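Long-range contacts in protoporphyrinogen oxidase (Exiguobacterium sibiricum, PDB 3LOV), which probably catalyses the FAD-dependent oxidation of coproporphyrinogen III to coproporphyrin III in the coproporphyrin-dependent route to heme b: residues Glu164-Leu170 with Val331-Arg335; Thr312-Asp318 with Pro398-Ser404; Ile325-Phe330 with Ala342-Gln348. All coordinates share one frame; numbering follows the deposited sequence.

Interaction 1 (Glu164-Leu170 with Val331-Arg335)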
loop_
_atom_site.group_PDB
_atom_site.type_symbol
_atom_site.label_atom_id
_atom_site.label_comp_id
_atom_site.label_asym_id
_atom_site.label_seq_id
_atom_site.Cartn_x
_atom_site.Cartn_y
_atom_site.Cartn_z
ATOM N N GLU A 164 11.011 -15.714 9.887
ATOM C CA GLU A 164 10.461 -14.935 11.017
ATOM C C GLU A 164 11.218 -13.705 11.401
ATOM O O GLU A 164 10.620 -12.658 11.606
ATOM C CB GLU A 164 10.326 -15.830 12.263
ATOM C CG GLU A 164 9.351 -16.883 12.017
ATOM C CD GLU A 164 9.311 -17.967 13.051
ATOM O OE1 GLU A 164 9.913 -17.825 14.138
ATOM O OE2 GLU A 164 8.651 -18.957 12.752
ATOM N N LYS A 165 12.541 -13.825 11.501
ATOM C CA LYS A 165 13.388 -12.752 11.998
ATOM C C LYS A 165 13.751 -11.728 10.940
ATOM O O LYS A 165 14.083 -10.570 11.276
ATOM C CB LYS A 165 14.688 -13.308 12.626
ATOM C CG LYS A 165 14.439 -14.160 13.871
ATOM C CD LYS A 165 15.745 -14.728 14.455
ATOM C CE LYS A 165 15.494 -15.384 15.808
ATOM N NZ LYS A 165 16.766 -15.662 16.560
ATOM N N LEU A 166 13.762 -12.124 9.670
ATOM C CA LEU A 166 14.182 -11.160 8.619
ATOM C C LEU A 166 13.168 -10.940 7.485
ATOM O O LEU A 166 12.788 -9.797 7.214
ATOM C CB LEU A 166 15.548 -11.546 8.066
ATOM C CG LEU A 166 16.039 -10.615 6.957
ATOM C CD1 LEU A 166 16.104 -9.162 7.433
ATOM C CD2 LEU A 166 17.366 -11.132 6.394
ATOM N N ILE A 167 12.714 -12.014 6.837
ATOM C CA ILE A 167 11.961 -11.880 5.588
ATOM C C ILE A 167 10.587 -11.262 5.827
ATOM O O ILE A 167 10.197 -10.311 5.170
ATOM C CB ILE A 167 11.747 -13.207 4.889
ATOM C CG1 ILE A 167 13.069 -13.971 4.700
ATOM C CG2 ILE A 167 11.112 -12.984 3.509
ATOM C CD1 ILE A 167 14.046 -13.292 3.854
ATOM N N GLU A 168 9.852 -11.797 6.783
ATOM C CA GLU A 168 8.541 -11.249 7.084
ATOM C C GLU A 168 8.558 -9.771 7.390
ATOM O O GLU A 168 7.818 -9.023 6.759
ATOM C CB GLU A 168 7.813 -12.043 8.194
ATOM C CG GLU A 168 6.462 -11.450 8.547
ATOM C CD GLU A 168 5.624 -12.431 9.374
ATOM O OE1 GLU A 168 6.094 -12.834 10.454
ATOM O OE2 GLU A 168 4.546 -12.821 8.922
ATOM N N PRO A 169 9.347 -9.325 8.381
ATOM C CA PRO A 169 9.292 -7.896 8.636
ATOM C C PRO A 169 9.852 -7.035 7.490
ATOM O O PRO A 169 9.346 -5.953 7.243
ATOM C CB PRO A 169 10.121 -7.735 9.909
ATOM C CG PRO A 169 10.863 -8.960 10.096
ATOM C CD PRO A 169 10.093 -10.043 9.416
ATOM N N LEU A 170 10.868 -7.536 6.788
ATOM C CA LEU A 170 11.437 -6.845 5.607
ATOM C C LEU A 170 10.421 -6.709 4.479
ATOM O O LEU A 170 10.109 -5.615 4.024
ATOM C CB LEU A 170 12.659 -7.612 5.095
ATOM C CG LEU A 170 13.477 -6.967 3.984
ATOM C CD1 LEU A 170 14.116 -5.656 4.435
ATOM C CD2 LEU A 170 14.559 -7.961 3.475
ATOM N N VAL A 331 12.218 -1.376 10.473
ATOM C CA VAL A 331 11.000 -2.186 10.646
ATOM C C VAL A 331 11.112 -2.993 11.964
ATOM O O VAL A 331 12.225 -3.314 12.403
ATOM C CB VAL A 331 10.792 -3.115 9.437
ATOM C CG1 VAL A 331 10.469 -2.305 8.184
ATOM C CG2 VAL A 331 12.043 -3.971 9.189
ATOM N N VAL A 332 9.982 -3.263 12.625
ATOM C CA VAL A 332 9.981 -3.930 13.925
ATOM C C VAL A 332 9.442 -5.363 13.845
ATOM O O VAL A 332 8.365 -5.635 13.283
ATOM C CB VAL A 332 9.145 -3.148 14.965
ATOM C CG1 VAL A 332 9.246 -3.784 16.409
ATOM C CG2 VAL A 332 9.560 -1.680 14.953
ATOM N N ASN A 333 10.179 -6.288 14.450
ATOM C CA ASN A 333 9.683 -7.648 14.591
ATOM C C ASN A 333 8.449 -7.611 15.514
ATOM O O ASN A 333 8.471 -6.983 16.575
ATOM C CB ASN A 333 10.759 -8.568 15.137
ATOM C CG ASN A 333 10.317 -10.024 15.180
ATOM O OD1 ASN A 333 9.206 -10.347 15.626
ATOM N ND2 ASN A 333 11.182 -10.913 14.715
ATOM N N ARG A 334 7.378 -8.245 15.061
ATOM C CA ARG A 334 6.088 -8.239 15.760
ATOM C C ARG A 334 6.181 -8.858 17.168
ATOM O O ARG A 334 5.339 -8.567 18.042
ATOM C CB ARG A 334 5.083 -9.033 14.937
ATOM C CG ARG A 334 5.358 -10.539 14.929
ATOM C CD ARG A 334 4.711 -11.249 13.706
ATOM N NE ARG A 334 3.282 -11.002 13.654
ATOM C CZ ARG A 334 2.476 -11.417 12.674
ATOM N NH1 ARG A 334 2.938 -12.093 11.634
ATOM N NH2 ARG A 334 1.186 -11.147 12.733
ATOM N N ARG A 335 7.189 -9.707 17.391
ATOM C CA ARG A 335 7.420 -10.292 18.710
ATOM C C ARG A 335 7.997 -9.329 19.747
ATOM O O ARG A 335 7.959 -9.645 20.929
ATOM C CB ARG A 335 8.327 -11.538 18.613
ATOM C CG ARG A 335 7.714 -12.633 17.796
ATOM C CD ARG A 335 8.761 -13.672 17.347
ATOM N NE ARG A 335 8.118 -14.552 16.385
ATOM C CZ ARG A 335 7.812 -14.214 15.133
ATOM N NH1 ARG A 335 8.102 -12.986 14.677
ATOM N NH2 ARG A 335 7.207 -15.094 14.335
HETATM O O HOH W 1 7.955 -12.107 11.961
HETATM O O HOH W 2 13.854 -10.063 13.886
HETATM O O HOH W 3 5.178 -14.499 12.398
#
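With CG of Glu-168 anti to the backbone N (chi1 178°) and the Arg-334 chain bent back at chi3 (-56°), carboxylate and guanidinium meet where the two side chains cross at about a right angle. The resulting salt bridge, 3.2 Å from Glu-168 OE2 to Arg-334 NH1, is accompanied by a weak hydrogen bond from NH1 to Glu-168 OE1, and the two planes are steeply turned. Each partner has a further hold: Ile-179 N donates to Glu-168 OE2, and Arg-334 NH2 to Asn-178 OD1.

Arg-335 is shaped from within its own turn. Asn-333 OD1 accepts from Arg-335 N at 2.8 Å, which makes an Asx turn, and from Arg-335 NH1 at 3.0 Å, with OD1 in the guanidinium plane. The guanidinium so placed lies with one face over Glu-164 CB, while Glu-164 itself pairs with Arg-155. Water 1 joins Arg-335 NH1 to Glu-164 O and Glu-168 OE1; water 2 links Asn-333 ND2 to Lys-165 O. Replacing Asn-333 by an alanine would take away both acceptor bonds and the water link to Lys-165 O, and is likely to leave the Arg-335 guanidinium less fixed in its rotation.

Beyond this polar end, Pro-169 CB packs on Val-331 CG2 at 4.3 Å. Helix 160-172 thus lies against the end of strand 329-332, beside strand 90-94, whose Ile-92 touches both Leu-166 and Val-331.

Interaction 2 (Thr312-Asp318 with Pro398-Ser404)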
loop_
_atom_site.group_PDB
_atom_site.type_symbol
_atom_site.label_atom_id
_atom_site.label_comp_id
_atom_site.label_asym_id
_atom_site.label_seq_id
_atom_site.Cartn_x
_atom_site.Cartn_y
_atom_site.Cartn_z
ATOM N N THR A 312 -0.342 6.862 11.353
ATOM C CA THR A 312 0.992 7.412 11.217
ATOM C C THR A 312 1.129 8.545 12.234
ATOM O O THR A 312 0.213 9.361 12.425
ATOM C CB THR A 312 1.303 7.883 9.776
ATOM O OG1 THR A 312 0.421 8.948 9.413
ATOM C CG2 THR A 312 1.166 6.710 8.769
ATOM N N VAL A 313 2.263 8.556 12.926
ATOM C CA VAL A 313 2.514 9.535 13.970
ATOM C C VAL A 313 3.865 10.158 13.613
ATOM O O VAL A 313 4.880 9.485 13.630
ATOM C CB VAL A 313 2.492 8.905 15.385
ATOM C CG1 VAL A 313 2.735 10.005 16.477
ATOM C CG2 VAL A 313 1.165 8.162 15.617
ATOM N N THR A 314 3.832 11.416 13.199
ATOM C CA THR A 314 5.005 12.100 12.701
ATOM C C THR A 314 5.423 13.090 13.760
ATOM O O THR A 314 4.597 13.833 14.251
ATOM C CB THR A 314 4.742 12.841 11.374
ATOM O OG1 THR A 314 4.580 11.884 10.308
ATOM C CG2 THR A 314 5.917 13.771 11.055
HETATM N N MSE A 315 6.700 13.054 14.134
HETATM C CA MSE A 315 7.259 13.977 15.140
HETATM C C MSE A 315 8.344 14.854 14.515
HETATM O O MSE A 315 9.315 14.331 13.962
HETATM C CB MSE A 315 7.868 13.181 16.282
HETATM C CG MSE A 315 6.839 12.551 17.174
HETATM SE SE MSE A 315 7.506 10.953 18.016
HETATM C CE MSE A 315 6.253 11.134 19.447
ATOM N N ILE A 316 8.137 16.172 14.599
ATOM C CA ILE A 316 9.034 17.175 14.054
ATOM C C ILE A 316 9.893 17.658 15.213
ATOM O O ILE A 316 9.384 18.137 16.204
ATOM C CB ILE A 316 8.274 18.388 13.448
ATOM C CG1 ILE A 316 7.599 18.011 12.112
ATOM C CG2 ILE A 316 9.255 19.580 13.239
ATOM C CD1 ILE A 316 6.463 18.940 11.680
ATOM N N PHE A 317 11.203 17.518 15.067
ATOM C CA PHE A 317 12.173 18.002 16.045
ATOM C C PHE A 317 13.043 19.062 15.433
ATOM O O PHE A 317 13.355 18.990 14.239
ATOM C CB PHE A 317 13.117 16.876 16.428
ATOM C CG PHE A 317 12.440 15.714 17.063
ATOM C CD1 PHE A 317 12.245 15.680 18.444
ATOM C CD2 PHE A 317 11.986 14.654 16.283
ATOM C CE1 PHE A 317 11.621 14.589 19.045
ATOM C CE2 PHE A 317 11.374 13.570 16.873
ATOM C CZ PHE A 317 11.178 13.532 18.254
ATOM N N ASP A 318 13.508 20.007 16.246
ATOM C CA ASP A 318 14.581 20.892 15.801
ATOM C C ASP A 318 15.766 20.023 15.354
ATOM O O ASP A 318 16.003 18.948 15.915
ATOM C CB ASP A 318 14.977 21.885 16.906
ATOM C CG ASP A 318 14.068 23.109 16.942
ATOM O OD1 ASP A 318 13.821 23.688 15.858
ATOM O OD2 ASP A 318 13.606 23.494 18.046
ATOM N N PRO A 398 9.532 16.363 20.976
ATOM C CA PRO A 398 9.123 16.822 19.634
ATOM C C PRO A 398 8.522 18.222 19.655
ATOM O O PRO A 398 7.790 18.568 20.569
ATOM C CB PRO A 398 8.092 15.779 19.183
ATOM C CG PRO A 398 7.577 15.162 20.412
ATOM C CD PRO A 398 8.628 15.327 21.507
ATOM N N LYS A 399 8.878 19.021 18.658
ATOM C CA LYS A 399 8.360 20.366 18.507
ATOM C C LYS A 399 6.907 20.321 18.034
ATOM O O LYS A 399 6.102 21.193 18.338
ATOM C CB LYS A 399 9.238 21.129 17.511
ATOM C CG LYS A 399 8.738 22.512 17.208
ATOM C CD LYS A 399 9.823 23.400 16.582
ATOM C CE LYS A 399 10.232 22.928 15.195
ATOM N NZ LYS A 399 10.611 24.071 14.343
ATOM N N GLN A 400 6.557 19.291 17.285
ATOM C CA GLN A 400 5.197 19.183 16.767
ATOM C C GLN A 400 4.930 17.721 16.434
ATOM O O GLN A 400 5.864 17.016 16.036
ATOM C CB GLN A 400 5.034 20.043 15.521
ATOM C CG GLN A 400 3.567 20.247 15.134
ATOM C CD GLN A 400 3.400 20.838 13.767
ATOM O OE1 GLN A 400 4.362 21.271 13.136
ATOM N NE2 GLN A 400 2.166 20.870 13.296
ATOM N N VAL A 401 3.679 17.284 16.612
ATOM C CA VAL A 401 3.269 15.934 16.283
ATOM C C VAL A 401 2.070 15.982 15.336
ATOM O O VAL A 401 1.172 16.758 15.533
ATOM C CB VAL A 401 3.006 15.107 17.569
ATOM C CG1 VAL A 401 2.701 13.670 17.250
ATOM C CG2 VAL A 401 4.224 15.170 18.460
ATOM N N ILE A 402 2.096 15.171 14.275
ATOM C CA ILE A 402 1.007 15.099 13.289
ATOM C C ILE A 402 0.557 13.645 13.270
ATOM O O ILE A 402 1.342 12.730 12.923
ATOM C CB ILE A 402 1.479 15.546 11.854
ATOM C CG1 ILE A 402 2.067 16.979 11.874
ATOM C CG2 ILE A 402 0.301 15.416 10.789
ATOM C CD1 ILE A 402 3.202 17.282 10.751
ATOM N N ILE A 403 -0.696 13.428 13.682
ATOM C CA ILE A 403 -1.303 12.109 13.784
ATOM C C ILE A 403 -2.350 11.919 12.672
ATOM O O ILE A 403 -3.188 12.773 12.466
ATOM C CB ILE A 403 -1.995 11.922 15.167
ATOM C CG1 ILE A 403 -0.957 11.793 16.293
ATOM C CG2 ILE A 403 -2.865 10.694 15.175
ATOM C CD1 ILE A 403 -1.594 11.860 17.703
ATOM N N SER A 404 -2.271 10.820 11.944
ATOM C CA SER A 404 -3.252 10.503 10.908
ATOM C C SER A 404 -3.681 9.064 11.078
ATOM O O SER A 404 -2.912 8.241 11.563
ATOM C CB SER A 404 -2.649 10.699 9.531
ATOM O OG SER A 404 -2.072 11.989 9.455
HETATM O O HOH W 4 0.506 11.548 10.352
#
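Thr-312 opens the pairing with Ser-404 through two backbone hydrogen bonds, and their side chains stand on one face of the sheet, with Thr-312 OG1 3.5 Å from Ser-404 CB. OG1 sits between the backbone N and the carbonyl carbon (chi1 63°), where it accepts from water 4. The same water donates to Ile-402 O and is hydrogen-bonded to Ser-404 OG, while Arg-57 binds both hydroxyl groups, through its carbonyl O at Thr-312 and its NH1 at Ser-404.

Val-313 turns to the other face, where its CG1 meets Val-401 CG1 at 3.7 Å and also lies alongside Ile-403. Thr-314 forms the next hydrogen-bonded pair, with Ile-402. Selenomethionine Met-315 follows on the valine face: its CG touches Val-401 CG2 at 3.9 Å, its CB packs on Pro-398, and the side chain also touches Leu-385 and Leu-388 of helix 377-392.

At Ile-316 the register slips. Its carbonyl O takes Lys-399 N at 2.7 Å and Gln-400 N at 3.2 Å, a classic beta bulge, and its CD1 reaches Ile-402 CD1 at 3.8 Å. Phe-317 then lays its ring against Pro-398, whose CB makes an off-centre CH-pi contact 4.2 Å from the centroid. Asp-318 ends the segment with a salt bridge from OD1 to Lys-399 NZ at 3.6 Å; that ammonium is also hydrogen-bonded to His-357.

The chemistry is thus graded along the strands. Water and Arg-57 satisfy the hydroxyl groups at the end nearer the flavin; mainly apolar contacts occupy the middle, where the Gln-400 amide is hydrogen-bonded to Tyr-48; and an ion pair closes the outer end, where its charges probably contribute less than they would if buried.

Interaction 3 (Ile325-Phe330 with Ala342-Gln348)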
loop_
_atom_site.group_PDB
_atom_site.type_symbol
_atom_site.label_atom_id
_atom_site.label_comp_id
_atom_site.label_asym_id
_atom_site.label_seq_id
_atom_site.Cartn_x
_atom_site.Cartn_y
_atom_site.Cartn_z
ATOM N N ILE A 325 18.017 8.021 14.492
ATOM C CA ILE A 325 18.266 6.773 13.789
ATOM C C ILE A 325 19.392 7.054 12.756
ATOM O O ILE A 325 19.326 8.052 12.026
ATOM C CB ILE A 325 16.977 6.223 13.085
ATOM C CG1 ILE A 325 15.693 6.561 13.871
ATOM C CG2 ILE A 325 17.093 4.720 12.900
ATOM C CD1 ILE A 325 14.398 6.354 13.073
ATOM N N GLU A 326 20.418 6.194 12.697
ATOM C CA GLU A 326 21.583 6.419 11.798
ATOM C C GLU A 326 21.363 5.802 10.400
ATOM O O GLU A 326 22.134 4.936 9.949
ATOM C CB GLU A 326 22.899 5.875 12.422
ATOM C CG GLU A 326 23.385 6.587 13.708
ATOM C CD GLU A 326 23.645 8.092 13.539
ATOM O OE1 GLU A 326 24.083 8.536 12.442
ATOM O OE2 GLU A 326 23.413 8.830 14.529
ATOM N N GLY A 327 20.318 6.275 9.715
ATOM C CA GLY A 327 19.919 5.735 8.412
ATOM C C GLY A 327 18.517 6.199 8.034
ATOM O O GLY A 327 18.004 7.154 8.631
ATOM N N THR A 328 17.872 5.533 7.070
ATOM C CA THR A 328 16.555 6.007 6.602
ATOM C C THR A 328 15.412 5.547 7.505
ATOM O O THR A 328 14.414 6.255 7.592
ATOM C CB THR A 328 16.260 5.605 5.177
ATOM O OG1 THR A 328 16.557 4.209 5.018
ATOM C CG2 THR A 328 17.098 6.477 4.196
ATOM N N GLY A 329 15.541 4.365 8.129
ATOM C CA GLY A 329 14.592 3.925 9.144
ATOM C C GLY A 329 14.700 2.461 9.520
ATOM O O GLY A 329 15.688 1.797 9.210
ATOM N N PHE A 330 13.682 1.961 10.211
ATOM C CA PHE A 330 13.671 0.569 10.666
ATOM C C PHE A 330 12.270 -0.048 10.640
ATOM O O PHE A 330 11.278 0.679 10.760
ATOM C CB PHE A 330 14.303 0.440 12.072
ATOM C CG PHE A 330 13.570 1.191 13.170
ATOM C CD1 PHE A 330 12.503 0.604 13.847
ATOM C CD2 PHE A 330 13.981 2.470 13.566
ATOM C CE1 PHE A 330 11.828 1.287 14.839
ATOM C CE2 PHE A 330 13.311 3.158 14.579
ATOM C CZ PHE A 330 12.240 2.556 15.222
ATOM N N ALA A 342 7.055 0.249 12.481
ATOM C CA ALA A 342 8.128 0.807 11.646
ATOM C C ALA A 342 8.271 2.268 11.982
ATOM O O ALA A 342 7.370 2.851 12.575
ATOM C CB ALA A 342 7.834 0.629 10.124
ATOM N N CYS A 343 9.419 2.843 11.657
ATOM C CA CYS A 343 9.656 4.282 11.782
ATOM C C CYS A 343 10.602 4.739 10.686
ATOM O O CYS A 343 11.542 4.017 10.341
ATOM C CB CYS A 343 10.278 4.650 13.107
ATOM S SG CYS A 343 10.429 6.454 13.364
ATOM N N THR A 344 10.347 5.927 10.143
ATOM C CA THR A 344 11.193 6.473 9.085
ATOM C C THR A 344 11.728 7.831 9.504
ATOM O O THR A 344 11.004 8.620 10.126
ATOM C CB THR A 344 10.402 6.680 7.799
ATOM O OG1 THR A 344 9.824 5.440 7.396
ATOM C CG2 THR A 344 11.298 7.236 6.700
ATOM N N ALA A 345 13.002 8.063 9.177
ATOM C CA ALA A 345 13.621 9.364 9.299
ATOM C C ALA A 345 13.315 10.070 7.996
ATOM O O ALA A 345 14.097 10.010 7.051
ATOM C CB ALA A 345 15.142 9.235 9.519
ATOM N N ILE A 346 12.133 10.683 7.952
ATOM C CA ILE A 346 11.609 11.351 6.771
ATOM C C ILE A 346 12.633 12.296 6.137
ATOM O O ILE A 346 12.794 12.339 4.909
ATOM C CB ILE A 346 10.380 12.223 7.150
ATOM C CG1 ILE A 346 9.121 11.386 7.415
ATOM C CG2 ILE A 346 10.099 13.254 6.057
ATOM C CD1 ILE A 346 8.974 10.128 6.611
ATOM N N ASP A 347 13.308 13.084 6.975
ATOM C CA ASP A 347 14.274 14.060 6.443
ATOM C C ASP A 347 15.513 13.390 5.832
ATOM O O ASP A 347 16.201 13.990 5.028
ATOM C CB ASP A 347 14.693 15.050 7.532
ATOM C CG ASP A 347 15.376 14.359 8.697
ATOM O OD1 ASP A 347 14.679 13.670 9.474
ATOM O OD2 ASP A 347 16.605 14.493 8.812
ATOM N N GLN A 348 15.813 12.158 6.226
ATOM C CA GLN A 348 16.858 11.364 5.561
ATOM C C GLN A 348 16.385 10.704 4.254
ATOM O O GLN A 348 17.168 10.521 3.332
ATOM C CB GLN A 348 17.381 10.252 6.481
ATOM C CG GLN A 348 17.919 10.705 7.820
ATOM C CD GLN A 348 19.153 11.525 7.667
ATOM O OE1 GLN A 348 19.105 12.742 7.832
ATOM N NE2 GLN A 348 20.272 10.876 7.319
#
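One face of the Phe-330 ring lies over Cys-343: CB of the cysteine sits 4.0 Å from the ring centroid in a CH-pi contact, with Phe-330 CZ and CE2 the nearest ring atoms. The backbone N of Cys-343 lies above the ring, offset toward its rim, and Ile-325 CG2 comes in at the edge, in plane. CG of Phe-330 stands between the backbone N and the carbonyl carbon (chi1 62°), which folds the ring back over the paired strand. The sulfur, anti to the backbone N (chi1 -174°), is carried beyond the ring to an oblique sulfur-aromatic position 5.3 Å from the centroid, and there meets Ile-325 CD1 at 4.0 Å. Leu-388 and Ile-391 of helix 377-392 pack on this pair of side chains, touching Cys-343 and Phe-330 respectively.

Alongside, the backbones of Phe-330 and Cys-343 exchange two hydrogen bonds of 3.0 Å each, from Phe-330 N to Cys-343 O and from Cys-343 N to Phe-330 O. The neighbouring non-hydrogen-bonded pair, Gly-329 with Thr-344, brings the chains near, 4.2 Å from CA to CA. Gly-329, with no side chain, leaves room for Cys-343 O beside its CA, and the closeness is consistent with a glycine here.

Farther along, Ala-345 N donates to Thr-328 O at 2.8 Å, and Thr-344 CG2 rests 3.4 Å from that same Thr-328 O. Methyl CB of Ala-345 and CG of Gln-348 both border Gly-327 O. Ala-345 is the N-cap residue of the short helix 346-349.

Hydrogen-bonded and non-hydrogen-bonded pairs in alternation mark an antiparallel beta hairpin, strands 329-332 and 340-345, here within the mixed sheet of a flavin-containing amine oxidoreductase, its Thr-344 side chain about 6 Å from that of FAD-binding Asp-60.

All three contacts involve one mixed sheet: interaction 2 pairs one of its two outermost strands, 400-411, with strand 307-318, interaction 3 is the hairpin farther across, and interaction 1 sets a helix against the end of that hairpin. Interactions 1 and 3 share strand 329-332 and touch, Val-332 CG2 lying 4.0 Å from Ala-342 N. Interactions 2 and 3 have centres 14 Å apart and nearest atoms about 5 Å apart, with strand 357-364 lying between their strands. Interaction 2 comes nearest to the cofactor, the side chain of Thr-312 being about 5 Å from FAD, against about 9 Å for Thr-344 in interaction 3 and 12 Å for Val-331 in interaction 1.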